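Local coordinates for protein exodeoxyribonuclease 10 (Escherichia coli, PDB 4FZX) that degrades single- and double-stranded DNA from the 3' end toward the 5' end as a magnesium-dependent exonuclease of the DnaQ (DEDDh) family, at residues Ala20-Ile25 with Ile142-Leu147; Glu8-Gly11 with Ile16-Ile19; Asp66-Tyr71 with Pro90-Glu95. All blocks are in the same frame, centred on the assembly; numbering follows the deposited sequence.

Contact 1 (Ala20-Ile25 with Ile142-Leu147); sequences ASVDVI and ITAALL
Val-22 and Val-24 hold the methyl of Ala-144 between them, which seats helix 136-154 on the central sheet of this RNase H-like exonuclease domain. Ala-144 CB lies 3.7 Å from Val-22 CG2 and 3.9 Å from Val-24 CG2, so one small side chain touches two strand residues of the same face. About one turn further on, Leu-147 extends the apolar patch: its CD2 comes within 4.1 Å of Val-24 CG2, the two side chains crossing at a slant. Rotamers explain which branch is used. With chi1 at -72°, Val-22 CG2 is flanked by N and C of its own backbone, whereas at 175° Val-24 CG2 stands opposite its carbonyl carbon; in both cases CG2 is the methyl offered to Ala-144. No hydrogen bond joins the two segments, and the interface is wholly apolar. Their axes approach to 9.2 Å and run nearly the same way, at 24°, and the alpha carbons of Val-24 and Ala-144 are 6.9 Å apart, a spacing consistent with a side chain no larger than a methyl at that point of the helix. Around these four residues, Ile-4 of strand 2-9 touches Val-22, Val-24 and Leu-147, while Ile-29 of strand 28-36 touches Val-22 and Ala-144. Backbone bonds tie the strand to both neighbours: Val-22 pairs with Ile-4, Ser-21 with Met-33. Asp-23, whose side chain leaves from the other face of the sheet, is fixed at both oxygens, OD1 in a salt bridge to Arg-3 NE and OD2 hydrogen-bonded to Asn-31 ND2.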
loop_
_atom_site.group_PDB
_atom_site.type_symbol
_atom_site.label_atom_id
_atom_site.label_comp_id
_atom_site.label_asym_id
_atom_site.label_seq_id
_atom_site.Cartn_x
_atom_site.Cartn_y
_atom_site.Cartn_z
ATOM N N ALA C 20 18.741 -5.511 -35.472
ATOM C CA ALA C 20 18.655 -6.963 -35.534
ATOM C C ALA C 20 17.416 -7.443 -34.788
ATOM O O ALA C 20 16.856 -6.701 -33.966
ATOM C CB ALA C 20 19.899 -7.582 -34.931
ATOM N N SER C 21 17.013 -8.689 -35.046
ATOM C CA SER C 21 15.948 -9.326 -34.274
ATOM C C SER C 21 16.052 -10.854 -34.251
ATOM O O SER C 21 16.656 -11.467 -35.133
ATOM C CB SER C 21 14.558 -8.898 -34.785
ATOM O OG SER C 21 14.242 -9.512 -36.020
ATOM N N VAL C 22 15.444 -11.461 -33.235
ATOM C CA VAL C 22 15.136 -12.879 -33.268
ATOM C C VAL C 22 13.688 -13.072 -32.847
ATOM O O VAL C 22 13.076 -12.177 -32.242
ATOM C CB VAL C 22 16.046 -13.670 -32.322
ATOM C CG1 VAL C 22 17.460 -13.742 -32.878
ATOM C CG2 VAL C 22 16.038 -13.035 -30.926
ATOM N N ASP C 23 13.131 -14.235 -33.160
ATOM C CA ASP C 23 11.775 -14.535 -32.731
ATOM C C ASP C 23 11.829 -15.596 -31.659
ATOM O O ASP C 23 12.657 -16.520 -31.720
ATOM C CB ASP C 23 10.910 -14.995 -33.922
ATOM C CG ASP C 23 10.742 -13.910 -34.987
ATOM O OD1 ASP C 23 10.984 -12.724 -34.691
ATOM O OD2 ASP C 23 10.413 -14.248 -36.146
ATOM N N VAL C 24 10.999 -15.434 -30.638
ATOM C CA VAL C 24 10.804 -16.479 -29.645
ATOM C C VAL C 24 9.460 -17.157 -29.885
ATOM O O VAL C 24 8.420 -16.505 -29.885
ATOM C CB VAL C 24 10.895 -15.928 -28.196
ATOM C CG1 VAL C 24 10.571 -17.024 -27.179
ATOM C CG2 VAL C 24 12.296 -15.344 -27.925
ATOM N N ILE C 25 9.515 -18.440 -30.222
ATOM C CA ILE C 25 8.324 -19.247 -30.508
ATOM C C ILE C 25 8.454 -20.537 -29.698
ATOM O O ILE C 25 9.405 -21.286 -29.883
ATOM C CB ILE C 25 8.240 -19.629 -32.029
ATOM C CG1 ILE C 25 8.487 -18.401 -32.922
ATOM C CG2 ILE C 25 6.884 -20.298 -32.355
ATOM C CD1 ILE C 25 8.262 -18.636 -34.422
ATOM N N ILE C 142 20.876 -12.380 -26.153
ATOM C CA ILE C 142 20.912 -12.165 -24.710
ATOM C C ILE C 142 19.508 -11.835 -24.202
ATOM O O ILE C 142 19.011 -12.453 -23.269
ATOM C CB ILE C 142 21.860 -10.994 -24.338
ATOM C CG1 ILE C 142 23.295 -11.284 -24.797
ATOM C CG2 ILE C 142 21.799 -10.717 -22.845
ATOM C CD1 ILE C 142 23.836 -12.628 -24.362
ATOM N N THR C 143 18.853 -10.898 -24.872
ATOM C CA THR C 143 17.554 -10.419 -24.434
ATOM C C THR C 143 16.495 -11.501 -24.618
ATOM O O THR C 143 15.696 -11.742 -23.719
ATOM C CB THR C 143 17.172 -9.136 -25.170
ATOM O OG1 THR C 143 18.206 -8.167 -24.964
ATOM C CG2 THR C 143 15.830 -8.567 -24.672
ATOM N N ALA C 144 16.588 -12.244 -25.716
ATOM C CA ALA C 144 15.689 -13.371 -25.943
ATOM C C ALA C 144 15.851 -14.415 -24.843
ATOM O O ALA C 144 14.859 -14.881 -24.268
ATOM C CB ALA C 144 15.935 -13.996 -27.321
ATOM N N ALA C 145 17.096 -14.770 -24.529
ATOM C CA ALA C 145 17.345 -15.696 -23.414
ATOM C C ALA C 145 16.748 -15.161 -22.113
ATOM O O ALA C 145 16.155 -15.902 -21.335
ATOM C CB ALA C 145 18.858 -15.975 -23.247
ATOM N N LEU C 146 16.903 -13.863 -21.882
ATOM C CA LEU C 146 16.322 -13.237 -20.711
ATOM C C LEU C 146 14.791 -13.312 -20.719
ATOM O O LEU C 146 14.172 -13.540 -19.685
ATOM C CB LEU C 146 16.776 -11.785 -20.607
ATOM C CG LEU C 146 16.072 -10.953 -19.538
ATOM C CD1 LEU C 146 16.272 -11.555 -18.131
ATOM C CD2 LEU C 146 16.520 -9.489 -19.597
ATOM N N LEU C 147 14.186 -13.132 -21.888
ATOM C CA LEU C 147 12.737 -13.123 -21.991
ATOM C C LEU C 147 12.177 -14.528 -21.751
ATOM O O LEU C 147 11.180 -14.701 -21.050
ATOM C CB LEU C 147 12.301 -12.603 -23.367
ATOM C CG LEU C 147 10.841 -12.914 -23.725
ATOM C CD1 LEU C 147 9.860 -12.011 -22.933
ATOM C CD2 LEU C 147 10.616 -12.801 -25.208
#

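Contact 2 (Glu8-Gly11 with Ile16-Ile19); sequences ETCG and IVEI. With NA (sodium ion), chain G; nucleotides of chain A.
Glu-8 and Val-17 bury the most surface here, and they meet in a classic beta bulge of the hairpin formed by strands 2-9 and 16-25. Val-17 and Glu-18 both face Glu-8, whose carbonyl O accepts two donors from the same face of its plane: Val-17 N at 2.9 Å, nearly straight at 167°, and Glu-18 N at 3.2 Å. In return, Glu-8 N donates to Glu-18 O. Val-17 CG2 lies 3.3 Å from Glu-8 O, covering the doubly used oxygen, while its other methyl, CG1, meets Cys-10 SG. Ile-16, next in buried area, lies with Thr-9 on the face of the sheet opposite the one carrying Glu-8 and Glu-18, where its CD1 touches Thr-9 CG2 at 4.0 Å.

The Glu-8 chain bends at chi2 (-61°), carrying its carboxylate away from the hairpin partner to the metal. OE2 binds the sodium ion at 2.2 Å; Asp-6, Asp-139, a water and OP1 of DG17 of chain A also bind it. OE1 accepts from that water; O3' of the same nucleotide also approaches OE1 closely, at a doubtful length. Thr-9 N adds a donor to this O3' at 3.2 Å. Glu-18 turns its own carboxylate to Arg-135 and Ala-136 N. OE2 on sodium and Thr-9 N on O3' are together consistent with recognition of a terminal nucleotide by its 3' hydroxyl while its 5'-side phosphate is metal-bound.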
loop_
_atom_site.group_PDB
_atom_site.type_symbol
_atom_site.label_atom_id
_atom_site.label_comp_id
_atom_site.label_asym_id
_atom_site.label_seq_id
_atom_site.Cartn_x
_atom_site.Cartn_y
_atom_site.Cartn_z
ATOM N N GLU C 8 21.773 -0.653 -32.372
ATOM C CA GLU C 8 22.911 0.162 -31.975
ATOM C C GLU C 8 22.878 1.477 -32.748
ATOM O O GLU C 8 22.443 1.511 -33.895
ATOM C CB GLU C 8 24.234 -0.575 -32.219
ATOM C CG GLU C 8 24.299 -1.997 -31.640
ATOM C CD GLU C 8 24.128 -2.039 -30.118
ATOM O OE1 GLU C 8 24.667 -1.155 -29.408
ATOM O OE2 GLU C 8 23.464 -2.976 -29.628
ATOM N N THR C 9 23.336 2.550 -32.105
ATOM C CA THR C 9 23.029 3.916 -32.517
ATOM C C THR C 9 24.272 4.809 -32.482
ATOM O O THR C 9 25.318 4.435 -31.958
ATOM C CB THR C 9 21.945 4.554 -31.612
ATOM O OG1 THR C 9 22.363 4.490 -30.247
ATOM C CG2 THR C 9 20.583 3.829 -31.764
ATOM N N CYS C 10 24.143 5.999 -33.047
ATOM C CA CYS C 10 25.196 6.997 -32.996
ATOM C C CYS C 10 25.341 7.620 -31.621
ATOM O O CYS C 10 26.259 8.393 -31.377
ATOM C CB CYS C 10 24.926 8.088 -34.032
ATOM S SG CYS C 10 24.904 7.468 -35.716
ATOM N N GLY C 11 24.433 7.295 -30.720
ATOM C CA GLY C 11 24.388 7.952 -29.420
ATOM C C GLY C 11 22.978 7.868 -28.889
ATOM O O GLY C 11 22.146 7.158 -29.441
ATOM N N ILE C 16 20.912 5.380 -36.472
ATOM C CA ILE C 16 20.953 3.930 -36.406
ATOM C C ILE C 16 22.126 3.417 -37.210
ATOM O O ILE C 16 22.277 3.779 -38.388
ATOM C CB ILE C 16 19.693 3.338 -37.015
ATOM C CG1 ILE C 16 18.465 4.133 -36.544
ATOM C CG2 ILE C 16 19.601 1.818 -36.726
ATOM C CD1 ILE C 16 18.223 4.056 -35.017
ATOM N N VAL C 17 22.953 2.575 -36.588
ATOM C CA VAL C 17 24.080 1.967 -37.295
ATOM C C VAL C 17 23.921 0.468 -37.439
ATOM O O VAL C 17 24.544 -0.146 -38.308
ATOM C CB VAL C 17 25.448 2.296 -36.637
ATOM C CG1 VAL C 17 25.693 3.797 -36.672
ATOM C CG2 VAL C 17 25.497 1.794 -35.192
ATOM N N GLU C 18 23.070 -0.121 -36.604
ATOM C CA GLU C 18 22.747 -1.539 -36.724
ATOM C C GLU C 18 21.356 -1.830 -36.149
ATOM O O GLU C 18 20.965 -1.279 -35.129
ATOM C CB GLU C 18 23.798 -2.395 -35.992
ATOM C CG GLU C 18 23.896 -3.844 -36.498
ATOM C CD GLU C 18 25.035 -4.642 -35.860
ATOM O OE1 GLU C 18 25.477 -4.297 -34.737
ATOM O OE2 GLU C 18 25.457 -5.659 -36.461
ATOM N N ILE C 19 20.653 -2.770 -36.760
ATOM C CA ILE C 19 19.448 -3.310 -36.168
ATOM C C ILE C 19 19.434 -4.819 -36.364
ATOM O O ILE C 19 20.023 -5.347 -37.331
ATOM C CB ILE C 19 18.205 -2.708 -36.821
ATOM C CG1 ILE C 19 16.941 -3.136 -36.066
ATOM C CG2 ILE C 19 18.134 -3.116 -38.314
ATOM C CD1 ILE C 19 15.662 -2.394 -36.521
HETATM NA NA NA G . 22.688 -3.481 -27.578
ATOM P P DG A 17 22.071 -0.500 -25.572
ATOM O OP1 DG A 17 21.871 -1.550 -26.589
ATOM O OP2 DG A 17 22.877 -0.819 -24.378
ATOM O "O5'" DG A 17 22.657 0.808 -26.251
ATOM C "C5'" DG A 17 22.077 1.277 -27.452
ATOM C "C4'" DG A 17 22.939 2.323 -28.124
ATOM O "O4'" DG A 17 22.878 3.522 -27.342
ATOM C "C3'" DG A 17 24.424 2.008 -28.261
ATOM O "O3'" DG A 17 24.620 1.299 -29.472
ATOM C "C2'" DG A 17 25.046 3.403 -28.336
ATOM C "C1'" DG A 17 24.105 4.215 -27.453
ATOM N N9 DG A 17 24.581 4.347 -26.095
ATOM C C8 DG A 17 24.368 3.461 -25.067
ATOM N N7 DG A 17 24.910 3.842 -23.952
ATOM C C5 DG A 17 25.497 5.062 -24.273
ATOM C C6 DG A 17 26.220 5.945 -23.453
ATOM O O6 DG A 17 26.462 5.808 -22.245
ATOM N N1 DG A 17 26.663 7.064 -24.163
ATOM C C2 DG A 17 26.416 7.298 -25.509
ATOM N N2 DG A 17 26.924 8.434 -26.037
ATOM N N3 DG A 17 25.740 6.460 -26.291
ATOM C C4 DG A 17 25.321 5.375 -25.594
HETATM O O HOH W 1 24.773 -2.118 -26.834
#

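Contact 3 (Asp66-Tyr71 with Pro90-Glu95); sequences DVIPHY and PEMPGE
Tyr-71 O accepts hydrogen bonds from Tyr-77 OH and Arg-3 NH1, and the CE methyl of Met-92, a selenomethionine, comes up to the same oxygen at 4.0 Å. That methyl also lies 4.0 Å from Tyr-71 CB, so it packs on the root of the tyrosine while the ring leads off elsewhere. Within 66-71, Tyr-71 N donates to Ile-68 O at 2.9 Å, and this oxygen also sits in plane at the edge of the Tyr-71 ring. The phenol OH is bonded to His-35 ND1. Ile-68 and Met-92 meet tip to tip: CG1 of Ile-68 is 3.7 Å from SE of Met-92, and CD1 of Ile-68 is 3.8 Å from it. Bends at chi2 (-59°) and chi3 (-68°) curl the Met-92 chain so that SE meets Ile-68 while CE turns to Tyr-71.

In the RNase H-like fold, residues 90-94 lead from helix 82-88 back to the sheet, and Glu-95 begins strand 95-98, completing the beta-alpha-beta crossover from strand 76-79. Residues 66-71 cover the neighbouring part of the sheet, with Ile-68 and Tyr-71 resting on Ile-19. Pro-90 is the other partner in the loop, its CG placed 4.1 Å from both CG1 and CG2 of Ile-68. With an alanine in place of Ile-68, SE of Met-92 and the Pro-90 ring would probably lose their shared apolar partner, leaving the selenomethionine tip freer to turn.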
loop_
_atom_site.group_PDB
_atom_site.type_symbol
_atom_site.label_atom_id
_atom_site.label_comp_id
_atom_site.label_asym_id
_atom_site.label_seq_id
_atom_site.Cartn_x
_atom_site.Cartn_y
_atom_site.Cartn_z
ATOM N N ASP C 66 14.988 2.013 -45.465
ATOM C CA ASP C 66 15.127 0.991 -46.495
ATOM C C ASP C 66 15.050 -0.401 -45.880
ATOM O O ASP C 66 14.753 -1.376 -46.562
ATOM C CB ASP C 66 16.484 1.143 -47.202
ATOM C CG ASP C 66 16.604 2.452 -47.995
ATOM O OD1 ASP C 66 15.565 2.970 -48.469
ATOM O OD2 ASP C 66 17.758 2.929 -48.178
ATOM N N VAL C 67 15.348 -0.487 -44.592
ATOM C CA VAL C 67 15.692 -1.757 -43.958
ATOM C C VAL C 67 14.594 -2.142 -42.966
ATOM O O VAL C 67 14.224 -3.316 -42.839
ATOM C CB VAL C 67 17.118 -1.656 -43.283
ATOM C CG1 VAL C 67 17.119 -2.185 -41.886
ATOM C CG2 VAL C 67 18.189 -2.330 -44.161
ATOM N N ILE C 68 13.958 -1.128 -42.393
ATOM C CA ILE C 68 12.952 -1.358 -41.352
ATOM C C ILE C 68 11.767 -2.251 -41.767
ATOM O O ILE C 68 11.307 -3.066 -40.961
ATOM C CB ILE C 68 12.492 -0.047 -40.653
ATOM C CG1 ILE C 68 11.920 -0.357 -39.270
ATOM C CG2 ILE C 68 11.497 0.719 -41.499
ATOM C CD1 ILE C 68 12.911 -1.058 -38.338
ATOM N N PRO C 69 11.343 -2.186 -43.047
ATOM C CA PRO C 69 10.173 -3.008 -43.405
ATOM C C PRO C 69 10.391 -4.511 -43.254
ATOM O O PRO C 69 9.437 -5.235 -43.009
ATOM C CB PRO C 69 9.900 -2.631 -44.868
ATOM C CG PRO C 69 10.548 -1.261 -45.026
ATOM C CD PRO C 69 11.784 -1.345 -44.173
ATOM N N HIS C 70 11.643 -4.958 -43.271
ATOM C CA HIS C 70 11.956 -6.386 -43.088
ATOM C C HIS C 70 11.649 -6.891 -41.693
ATOM O O HIS C 70 11.509 -8.093 -41.474
ATOM C CB HIS C 70 13.422 -6.654 -43.406
ATOM C CG HIS C 70 13.804 -6.308 -44.809
ATOM N ND1 HIS C 70 14.872 -5.494 -45.110
ATOM C CD2 HIS C 70 13.239 -6.644 -45.995
ATOM C CE1 HIS C 70 14.949 -5.337 -46.418
ATOM N NE2 HIS C 70 13.969 -6.025 -46.978
ATOM N N TYR C 71 11.492 -5.959 -40.766
ATOM C CA TYR C 71 11.201 -6.270 -39.375
ATOM C C TYR C 71 9.708 -6.193 -39.046
ATOM O O TYR C 71 9.286 -6.619 -37.951
ATOM C CB TYR C 71 12.020 -5.346 -38.454
ATOM C CG TYR C 71 13.515 -5.577 -38.611
ATOM C CD1 TYR C 71 14.182 -6.503 -37.813
ATOM C CD2 TYR C 71 14.224 -4.977 -39.652
ATOM C CE1 TYR C 71 15.550 -6.791 -38.020
ATOM C CE2 TYR C 71 15.576 -5.260 -39.876
ATOM C CZ TYR C 71 16.235 -6.161 -39.043
ATOM O OH TYR C 71 17.567 -6.435 -39.252
ATOM N N PRO C 90 11.867 4.088 -36.485
ATOM C CA PRO C 90 10.566 4.429 -37.096
ATOM C C PRO C 90 9.432 3.654 -36.437
ATOM O O PRO C 90 9.668 2.597 -35.842
ATOM C CB PRO C 90 10.723 3.966 -38.558
ATOM C CG PRO C 90 12.198 3.690 -38.751
ATOM C CD PRO C 90 12.718 3.305 -37.399
ATOM N N GLU C 91 8.216 4.183 -36.526
ATOM C CA GLU C 91 7.055 3.547 -35.904
ATOM C C GLU C 91 6.930 2.074 -36.299
ATOM O O GLU C 91 6.983 1.746 -37.471
ATOM C CB GLU C 91 5.767 4.298 -36.266
ATOM C CG GLU C 91 4.518 3.726 -35.594
ATOM C CD GLU C 91 3.270 4.584 -35.822
ATOM O OE1 GLU C 91 2.264 4.054 -36.352
ATOM O OE2 GLU C 91 3.297 5.785 -35.469
HETATM N N MSE C 92 6.739 1.202 -35.313
HETATM C CA MSE C 92 6.567 -0.237 -35.564
HETATM C C MSE C 92 5.087 -0.637 -35.449
HETATM O O MSE C 92 4.330 -0.000 -34.706
HETATM C CB MSE C 92 7.406 -1.061 -34.573
HETATM C CG MSE C 92 8.897 -0.736 -34.584
HETATM SE SE MSE C 92 9.677 -1.014 -36.353
HETATM C CE MSE C 92 9.527 -2.945 -36.457
ATOM N N PRO C 93 4.678 -1.693 -36.185
ATOM C CA PRO C 93 3.268 -2.082 -36.316
ATOM C C PRO C 93 2.690 -2.859 -35.133
ATOM O O PRO C 93 1.547 -3.279 -35.193
ATOM C CB PRO C 93 3.267 -2.988 -37.554
ATOM C CG PRO C 93 4.642 -3.497 -37.649
ATOM C CD PRO C 93 5.511 -2.361 -37.196
ATOM N N GLY C 94 3.469 -3.098 -34.092
ATOM C CA GLY C 94 3.004 -4.004 -33.036
ATOM C C GLY C 94 2.847 -3.334 -31.690
ATOM O O GLY C 94 2.658 -2.128 -31.608
ATOM N N GLU C 95 2.904 -4.126 -30.632
ATOM C CA GLU C 95 2.902 -3.600 -29.268
ATOM C C GLU C 95 4.252 -3.928 -28.607
ATOM O O GLU C 95 4.861 -4.951 -28.899
ATOM C CB GLU C 95 1.751 -4.233 -28.468
ATOM C CG GLU C 95 1.118 -3.319 -27.429
ATOM C CD GLU C 95 0.202 -2.261 -28.047
ATOM O OE1 GLU C 95 0.021 -1.196 -27.419
ATOM O OE2 GLU C 95 -0.316 -2.487 -29.167
#

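Strand 16-25 connects all three contacts. Contacts 1 and 2 are consecutive on it, their centres 18 Å apart on opposite sides of the chain's centre. Contact 3 joins them through the sheet face turned away from helix 136-154: Ile-19 CD1 of contact 2 meets Ile-68 CD1 at 3.6 Å, and Ser-21 OG of contact 1 packs 3.5 Å from Tyr-71 CD1. Contact 2 supplies Glu-8 to the metal site directly. Contact 1 does not reach the site but packs the helix that carries Asp-139; its nearest atom is about 8 Å from the DNA. Contact 3 is more distant, its nearest atom about 13 Å from the DNA.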